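Local atomic coordinates of protein HIRA (Homo sapiens, PDB entry 5YJE), a protein that cooperates with ASF1A to promote replication-independent chromatin assembly and is required for the periodic repression of histone gene transcription during the cell cycle. Residues D179-Q184 / N196-K201; H190-M195 / T286-H291; L39-P44 / A150-S155. One frame throughout, in Å; residues are numbered along the deposited sequence.

Interaction 1. Residues D179-Q184 / N196-K201; sequences DMTVSQ and NLSDGK
Ser183 and Gln184 both face Asn196, forming a classic beta bulge where strand 184-187 starts beside the end of strand 193-196, in a four-stranded antiparallel sheet of the TUP1-like enhancer of split region, a family of the beta-propeller clan. Asn196 O accepts from Gln184 N at 3.1 Å, a nearly straight bond (165°) arriving on a lone pair, and more weakly from Ser183 N at 2.9 Å. Asn196 N answers to Gln184 O at 2.9 Å, and the two side chains run alongside each other on one face of the sheet. Farther out, Asp179 meets the type I turn of Leu197 to Gly200. Asp179 CG and Ser198 OG each lie between their own backbone N and carbonyl carbon (chi1 69° in both), which turns the two groups together; Ser198 OG donates a weak bond to Asp179 OD2 at 2.9 Å. The other oxygen, Asp179 OD1, takes Thr181 OG1 at 2.9 Å on its syn side, 34° out of the carboxylate plane, so loop and turn both hold the group. Leu175 and Ile174 of helix 172-175 pack on Val182 and Leu197 respectively, and those two side chains meet through single methyls, Val182 CG2 and Leu197 CD2, 3.7 Å apart.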
loop_
_atom_site.group_PDB
_atom_site.type_symbol
_atom_site.label_atom_id
_atom_site.label_comp_id
_atom_site.label_asym_id
_atom_site.label_seq_id
_atom_site.Cartn_x
_atom_site.Cartn_y
_atom_site.Cartn_z
ATOM N N ASP B 179 -26.291 5.675 15.712
ATOM C CA ASP B 179 -27.470 6.526 15.608
ATOM C C ASP B 179 -27.367 7.529 14.445
ATOM O O ASP B 179 -27.947 8.630 14.499
ATOM C CB ASP B 179 -27.705 7.233 16.942
ATOM C CG ASP B 179 -26.638 8.256 17.244
ATOM O OD1 ASP B 179 -25.560 8.180 16.604
ATOM O OD2 ASP B 179 -26.873 9.127 18.117
ATOM N N MET B 180 -26.656 7.152 13.380
ATOM C CA MET B 180 -26.406 7.948 12.177
ATOM C C MET B 180 -25.520 9.167 12.415
ATOM O O MET B 180 -25.503 10.055 11.568
ATOM C CB MET B 180 -27.683 8.480 11.491
ATOM C CG MET B 180 -29.009 7.729 11.650
ATOM S SD MET B 180 -30.434 8.889 11.753
ATOM C CE MET B 180 -30.275 9.946 10.293
ATOM N N THR B 181 -24.834 9.286 13.550
ATOM C CA THR B 181 -24.026 10.472 13.799
ATOM C C THR B 181 -22.654 10.072 14.294
ATOM O O THR B 181 -22.393 8.911 14.614
ATOM C CB THR B 181 -24.650 11.452 14.819
ATOM O OG1 THR B 181 -24.599 10.887 16.128
ATOM C CG2 THR B 181 -26.081 11.830 14.462
ATOM N N VAL B 182 -21.767 11.065 14.304
ATOM C CA VAL B 182 -20.438 10.969 14.884
ATOM C C VAL B 182 -20.235 12.238 15.685
ATOM O O VAL B 182 -20.181 13.327 15.105
ATOM C CB VAL B 182 -19.329 10.829 13.829
ATOM C CG1 VAL B 182 -17.950 10.900 14.507
ATOM C CG2 VAL B 182 -19.487 9.533 13.040
ATOM N N SER B 183 -20.092 12.093 17.006
ATOM C CA SER B 183 -20.104 13.241 17.909
ATOM C C SER B 183 -18.869 14.094 17.709
ATOM O O SER B 183 -18.956 15.327 17.668
ATOM C CB SER B 183 -20.173 12.779 19.374
ATOM O OG SER B 183 -21.007 11.638 19.522
ATOM N N GLN B 184 -17.698 13.460 17.619
ATOM C CA GLN B 184 -16.474 14.220 17.392
ATOM C C GLN B 184 -15.589 13.499 16.388
ATOM O O GLN B 184 -15.608 12.266 16.283
ATOM C CB GLN B 184 -15.678 14.468 18.689
ATOM C CG GLN B 184 -16.291 15.525 19.614
ATOM C CD GLN B 184 -17.171 14.925 20.710
ATOM O OE1 GLN B 184 -16.903 13.828 21.209
ATOM N NE2 GLN B 184 -18.217 15.650 21.093
ATOM N N ASN B 196 -15.313 9.600 17.348
ATOM C CA ASN B 196 -15.916 9.424 18.659
ATOM C C ASN B 196 -17.434 9.417 18.475
ATOM O O ASN B 196 -18.032 10.457 18.153
ATOM C CB ASN B 196 -15.487 10.534 19.617
ATOM C CG ASN B 196 -15.379 10.054 21.041
ATOM O OD1 ASN B 196 -14.345 9.634 21.476
ATOM N ND2 ASN B 196 -16.483 10.035 21.747
ATOM N N LEU B 197 -18.043 8.243 18.667
ATOM C CA LEU B 197 -19.470 8.011 18.504
ATOM C C LEU B 197 -20.236 8.322 19.796
ATOM O O LEU B 197 -19.693 8.297 20.913
ATOM C CB LEU B 197 -19.744 6.563 18.095
ATOM C CG LEU B 197 -19.050 5.998 16.848
ATOM C CD1 LEU B 197 -19.583 4.607 16.518
ATOM C CD2 LEU B 197 -19.222 6.913 15.664
ATOM N N SER B 198 -21.532 8.595 19.626
ATOM C CA SER B 198 -22.364 8.976 20.762
ATOM C C SER B 198 -22.575 7.824 21.742
ATOM O O SER B 198 -22.843 8.077 22.918
ATOM C CB SER B 198 -23.715 9.509 20.282
ATOM O OG SER B 198 -24.496 8.470 19.720
ATOM N N ASP B 199 -22.443 6.578 21.302
ATOM C CA ASP B 199 -22.574 5.449 22.217
ATOM C C ASP B 199 -21.337 5.246 23.103
ATOM O O ASP B 199 -21.269 4.254 23.834
ATOM C CB ASP B 199 -22.893 4.173 21.427
ATOM C CG ASP B 199 -21.692 3.625 20.667
ATOM O OD1 ASP B 199 -20.686 4.349 20.492
ATOM O OD2 ASP B 199 -21.768 2.466 20.200
ATOM N N GLY B 200 -20.367 6.157 23.074
ATOM C CA GLY B 200 -19.159 5.994 23.856
ATOM C C GLY B 200 -18.012 5.311 23.134
ATOM O O GLY B 200 -16.882 5.330 23.638
ATOM N N LYS B 201 -18.261 4.704 21.981
ATOM C CA LYS B 201 -17.197 4.024 21.257
ATOM C C LYS B 201 -16.435 4.998 20.372
ATOM O O LYS B 201 -17.014 5.892 19.747
ATOM C CB LYS B 201 -17.747 2.868 20.421
ATOM C CG LYS B 201 -18.235 1.700 21.268
ATOM C CD LYS B 201 -18.810 0.580 20.420
ATOM C CE LYS B 201 -18.913 -0.711 21.228
ATOM N NZ LYS B 201 -20.154 -1.484 20.908
#

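Interaction 2. Residues H190-M195 / T286-H291; sequences HGIPVM and TLQSSH
With CG1 anti to the carbonyl carbon (chi1 -62°) and the chain extended beyond it, Ile192 sends CD1 across to Gln288, whose own chain is stretched out past CG (chi2 177°). The methyl lands over the flat face of the amide: Ile192 CD1 is 3.6 Å from Gln288 CD and 3.6 Å from Gln288 NE2. It also rests 3.5 Å from Thr286 O, a carbonyl that receives a hydrogen bond from Asn206. His190 approaches the same glutamine from the loop, with His190 CB 3.8 Å from Gln288 OE1 and its ring turned 48° from the amide plane; His190 CD2 comes within 3.5 Å of Gln288 O. With an alanine in place of Gln288, Ile192 CD1 would probably lose the flat amide beneath it, opening a gap beside His190 CB. Deeper in, Val194 CG2 meets Leu287 CD1 at 3.6 Å, the side chains crossing at about a right angle. No hydrogen bond joins the segments; methyls pack on carbonyls, an amide and one another. Gln288, with positive phi, ends helix 266-286 in a Schellman motif and Ser289 takes the N-cap of helix 290-307, a junction docked on the loop before strand 193-196 and, through Val194, on the strand.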
loop_
_atom_site.group_PDB
_atom_site.type_symbol
_atom_site.label_atom_id
_atom_site.label_comp_id
_atom_site.label_asym_id
_atom_site.label_seq_id
_atom_site.Cartn_x
_atom_site.Cartn_y
_atom_site.Cartn_z
ATOM N N HIS B 190 -0.270 13.005 13.764
ATOM C CA HIS B 190 0.321 12.061 12.829
ATOM C C HIS B 190 -0.660 11.638 11.752
ATOM O O HIS B 190 -0.397 10.667 11.034
ATOM C CB HIS B 190 0.860 10.838 13.562
ATOM C CG HIS B 190 1.933 11.170 14.549
ATOM N ND1 HIS B 190 3.242 11.403 14.177
ATOM C CD2 HIS B 190 1.879 11.372 15.887
ATOM C CE1 HIS B 190 3.950 11.710 15.250
ATOM N NE2 HIS B 190 3.148 11.695 16.300
ATOM N N GLY B 191 -1.772 12.357 11.594
ATOM C CA GLY B 191 -2.647 12.107 10.463
ATOM C C GLY B 191 -3.542 10.904 10.648
ATOM O O GLY B 191 -3.978 10.303 9.652
ATOM N N ILE B 192 -3.821 10.534 11.887
ATOM C CA ILE B 192 -4.687 9.411 12.207
ATOM C C ILE B 192 -6.097 9.938 12.445
ATOM O O ILE B 192 -6.268 10.870 13.247
ATOM C CB ILE B 192 -4.150 8.653 13.428
ATOM C CG1 ILE B 192 -2.764 8.105 13.068
ATOM C CG2 ILE B 192 -5.156 7.592 13.902
ATOM C CD1 ILE B 192 -2.288 6.991 13.956
ATOM N N PRO B 193 -7.106 9.420 11.746
ATOM C CA PRO B 193 -8.481 9.840 12.024
ATOM C C PRO B 193 -9.103 9.046 13.164
ATOM O O PRO B 193 -8.957 7.825 13.276
ATOM C CB PRO B 193 -9.208 9.575 10.695
ATOM C CG PRO B 193 -8.441 8.451 10.064
ATOM C CD PRO B 193 -7.027 8.484 10.607
ATOM N N VAL B 194 -9.819 9.778 14.010
ATOM C CA VAL B 194 -10.535 9.242 15.157
ATOM C C VAL B 194 -11.991 9.692 15.065
ATOM O O VAL B 194 -12.271 10.877 14.848
ATOM C CB VAL B 194 -9.896 9.705 16.483
ATOM C CG1 VAL B 194 -10.555 9.036 17.649
ATOM C CG2 VAL B 194 -8.410 9.402 16.465
ATOM N N MET B 195 -12.905 8.739 15.219
ATOM C CA MET B 195 -14.347 8.942 15.222
ATOM C C MET B 195 -14.853 8.589 16.617
ATOM O O MET B 195 -14.797 7.423 17.032
ATOM C CB MET B 195 -15.005 8.069 14.157
ATOM C CG MET B 195 -14.325 8.152 12.806
ATOM S SD MET B 195 -14.979 9.477 11.764
ATOM C CE MET B 195 -13.516 10.452 11.493
ATOM N N THR B 286 -1.777 2.246 18.775
ATOM C CA THR B 286 -2.636 2.420 17.606
ATOM C C THR B 286 -2.783 3.893 17.216
ATOM O O THR B 286 -2.775 4.238 16.028
ATOM C CB THR B 286 -4.009 1.812 17.899
ATOM O OG1 THR B 286 -3.872 0.414 18.136
ATOM C CG2 THR B 286 -4.943 2.008 16.740
ATOM N N LEU B 287 -2.951 4.765 18.206
ATOM C CA LEU B 287 -3.012 6.201 17.996
ATOM C C LEU B 287 -1.649 6.801 17.671
ATOM O O LEU B 287 -1.584 7.987 17.316
ATOM C CB LEU B 287 -3.589 6.881 19.243
ATOM C CG LEU B 287 -5.100 7.115 19.369
ATOM C CD1 LEU B 287 -5.620 8.074 18.302
ATOM C CD2 LEU B 287 -5.832 5.807 19.275
ATOM N N GLN B 288 -0.570 6.023 17.795
ATOM C CA GLN B 288 0.789 6.539 17.641
ATOM C C GLN B 288 1.013 7.764 18.523
ATOM O O GLN B 288 1.634 8.743 18.113
ATOM C CB GLN B 288 1.100 6.863 16.176
ATOM C CG GLN B 288 0.901 5.703 15.221
ATOM C CD GLN B 288 1.159 6.085 13.763
ATOM O OE1 GLN B 288 1.761 7.127 13.468
ATOM N NE2 GLN B 288 0.685 5.246 12.844
ATOM N N SER B 289 0.508 7.706 19.749
ATOM C CA SER B 289 0.643 8.791 20.720
ATOM C C SER B 289 1.775 8.438 21.682
ATOM O O SER B 289 1.568 7.703 22.650
ATOM C CB SER B 289 -0.675 9.010 21.454
ATOM O OG SER B 289 -0.477 9.717 22.662
ATOM N N SER B 290 2.957 9.012 21.443
ATOM C CA SER B 290 4.189 8.506 22.046
ATOM C C SER B 290 4.242 8.738 23.553
ATOM O O SER B 290 4.604 7.830 24.317
ATOM C CB SER B 290 5.413 9.133 21.368
ATOM O OG SER B 290 5.656 10.435 21.869
ATOM N N HIS B 291 3.954 9.958 23.999
ATOM C CA HIS B 291 3.993 10.216 25.430
ATOM C C HIS B 291 3.001 9.317 26.164
ATOM O O HIS B 291 3.323 8.760 27.224
ATOM C CB HIS B 291 3.721 11.694 25.706
#

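Interaction 3. Residues L39-P44 / A150-S155; sequences LKLPIP and AAATLS
Ala150 O receives the backbone N of Leu41 at 2.9 Å, the one hydrogen bond between the segments, with an N-H...O angle of 156° and the donor in the carbonyl plane on a lone pair. The acceptor belongs to the beta-hairpin connection between strands 144-149 and 153-158, the inner pair of a four-stranded antiparallel sheet, and the donor to the extended N-terminal chain ahead of strand 49-53, within the region that interacts with CCNA1. Lys40 flanks the same oxygen with its aliphatic part: Lys40 CB lies 3.3 Å from Ala150 O, and a bend in the chain (chi2 -59°) folds Lys40 CD back to 3.6 Å from that atom. A second link runs the other way between the same two residues, a CA-H...O contact from Ala150 CA to Leu41 O at 3.4 Å with 137° at the hydrogen. The single hydrogen bond is thus accompanied by a CA-H...O contact, and the two backbones approach closely without forming a strand pair. Around this link the packing is apolar. The end of Ile43 turns in on the hairpin, where Ile43 CG1 touches Ala150 CB at 3.8 Å. The N-terminal chain is held to the same sheet at Pro42 as well, whose O is hydrogen-bonded to Ser136 OG, while Leu41 packs on Leu148 of strand 144-149. Leu41 also reaches the last residue of the connection, Ala152: Leu41 CG stands 4.3 Å from Ala152 CB, and Leu41 CD1 ends 4.2 Å from Ala152 CA.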
loop_
_atom_site.group_PDB
_atom_site.type_symbol
_atom_site.label_atom_id
_atom_site.label_comp_id
_atom_site.label_asym_id
_atom_site.label_seq_id
_atom_site.Cartn_x
_atom_site.Cartn_y
_atom_site.Cartn_z
ATOM N N LEU B 39 -28.413 6.388 3.387
ATOM C CA LEU B 39 -27.922 7.642 3.940
ATOM C C LEU B 39 -26.558 8.008 3.341
ATOM O O LEU B 39 -25.794 7.145 2.905
ATOM C CB LEU B 39 -27.854 7.535 5.459
ATOM C CG LEU B 39 -29.197 7.397 6.173
ATOM C CD1 LEU B 39 -28.995 6.945 7.608
ATOM C CD2 LEU B 39 -29.940 8.734 6.173
ATOM N N LYS B 40 -26.279 9.315 3.279
ATOM C CA LYS B 40 -25.024 9.839 2.751
ATOM C C LYS B 40 -24.551 10.962 3.656
ATOM O O LYS B 40 -25.302 11.474 4.492
ATOM C CB LYS B 40 -25.145 10.384 1.305
ATOM C CG LYS B 40 -25.594 9.412 0.220
ATOM C CD LYS B 40 -24.665 8.215 0.091
ATOM C CE LYS B 40 -25.156 7.279 -0.991
ATOM N NZ LYS B 40 -24.296 6.070 -1.194
ATOM N N LEU B 41 -23.277 11.356 3.473
ATOM C CA LEU B 41 -22.825 12.580 4.128
ATOM C C LEU B 41 -23.249 13.785 3.288
ATOM O O LEU B 41 -23.231 13.713 2.054
ATOM C CB LEU B 41 -21.304 12.556 4.318
ATOM C CG LEU B 41 -20.878 11.506 5.359
ATOM C CD1 LEU B 41 -19.419 11.610 5.799
ATOM C CD2 LEU B 41 -21.777 11.665 6.543
ATOM N N PRO B 42 -23.663 14.884 3.913
ATOM C CA PRO B 42 -24.235 15.993 3.140
ATOM C C PRO B 42 -23.162 16.856 2.485
ATOM O O PRO B 42 -22.067 17.053 3.017
ATOM C CB PRO B 42 -25.018 16.792 4.194
ATOM C CG PRO B 42 -24.234 16.559 5.471
ATOM C CD PRO B 42 -23.682 15.146 5.364
ATOM N N ILE B 43 -23.500 17.375 1.314
ATOM C CA ILE B 43 -22.589 18.178 0.506
ATOM C C ILE B 43 -22.865 19.654 0.765
ATOM O O ILE B 43 -24.018 20.090 0.612
ATOM C CB ILE B 43 -22.744 17.857 -0.985
ATOM C CG1 ILE B 43 -22.577 16.346 -1.215
ATOM C CG2 ILE B 43 -21.737 18.667 -1.784
ATOM C CD1 ILE B 43 -23.102 15.890 -2.569
ATOM N N PRO B 44 -21.850 20.454 1.100
ATOM C CA PRO B 44 -22.090 21.881 1.351
ATOM C C PRO B 44 -22.778 22.548 0.163
ATOM O O PRO B 44 -22.504 22.234 -1.004
ATOM C CB PRO B 44 -20.679 22.448 1.586
ATOM C CG PRO B 44 -19.813 21.246 1.878
ATOM C CD PRO B 44 -20.411 20.144 1.069
ATOM N N ALA B 150 -19.315 12.475 0.313
ATOM C CA ALA B 150 -20.738 12.149 0.404
ATOM C C ALA B 150 -20.959 10.650 0.484
ATOM O O ALA B 150 -21.834 10.185 1.215
ATOM C CB ALA B 150 -21.512 12.704 -0.793
ATOM N N ALA B 151 -20.180 9.879 -0.264
ATOM C CA ALA B 151 -20.322 8.438 -0.224
ATOM C C ALA B 151 -19.894 7.852 1.129
ATOM O O ALA B 151 -20.020 6.640 1.325
ATOM C CB ALA B 151 -19.538 7.827 -1.389
ATOM N N ALA B 152 -19.415 8.699 2.045
ATOM C CA ALA B 152 -18.904 8.295 3.345
ATOM C C ALA B 152 -17.594 7.507 3.226
ATOM O O ALA B 152 -17.385 6.503 3.909
ATOM C CB ALA B 152 -19.955 7.516 4.136
ATOM N N THR B 153 -16.703 7.967 2.360
ATOM C CA THR B 153 -15.311 7.548 2.375
ATOM C C THR B 153 -14.450 8.631 3.015
ATOM O O THR B 153 -14.796 9.816 3.030
ATOM C CB THR B 153 -14.787 7.256 0.963
ATOM O OG1 THR B 153 -14.845 8.456 0.190
ATOM C CG2 THR B 153 -15.605 6.171 0.288
ATOM N N LEU B 154 -13.303 8.205 3.520
ATOM C CA LEU B 154 -12.411 9.058 4.283
ATOM C C LEU B 154 -11.028 8.924 3.676
ATOM O O LEU B 154 -10.577 7.803 3.399
ATOM C CB LEU B 154 -12.405 8.629 5.767
ATOM C CG LEU B 154 -11.648 9.465 6.811
ATOM C CD1 LEU B 154 -12.188 9.118 8.198
ATOM C CD2 LEU B 154 -10.152 9.283 6.790
ATOM N N SER B 155 -10.358 10.048 3.461
ATOM C CA SER B 155 -9.004 10.036 2.923
ATOM C C SER B 155 -8.125 10.967 3.737
ATOM O O SER B 155 -8.581 11.993 4.258
ATOM C CB SER B 155 -8.942 10.466 1.460
ATOM O OG SER B 155 -9.598 9.554 0.604
#

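From the N terminus, residues 39-44 come first, and interaction 3 closes a loop of 105 residues back to the hairpin at 150-155, bringing the leading chain onto the sheet of strands 135-141 to 163-170. Residues 179-184 then open interaction 1, whose short loop closes at 196-201. Interaction 2 starts inside that loop, at 190-195, and ends beyond it at 286-291, so the two cross, whereas interaction 3 precedes both in series. Neighbouring packing joins them: Met180 CG to Leu39 CD1 at 4.1 Å, Val182 CG1 to Met195 CB at 4.1 Å, and Pro193 CG to Leu154 CD2 at 3.8 Å. Together they tie N-terminal chain, two adjoining sheets and the helical part.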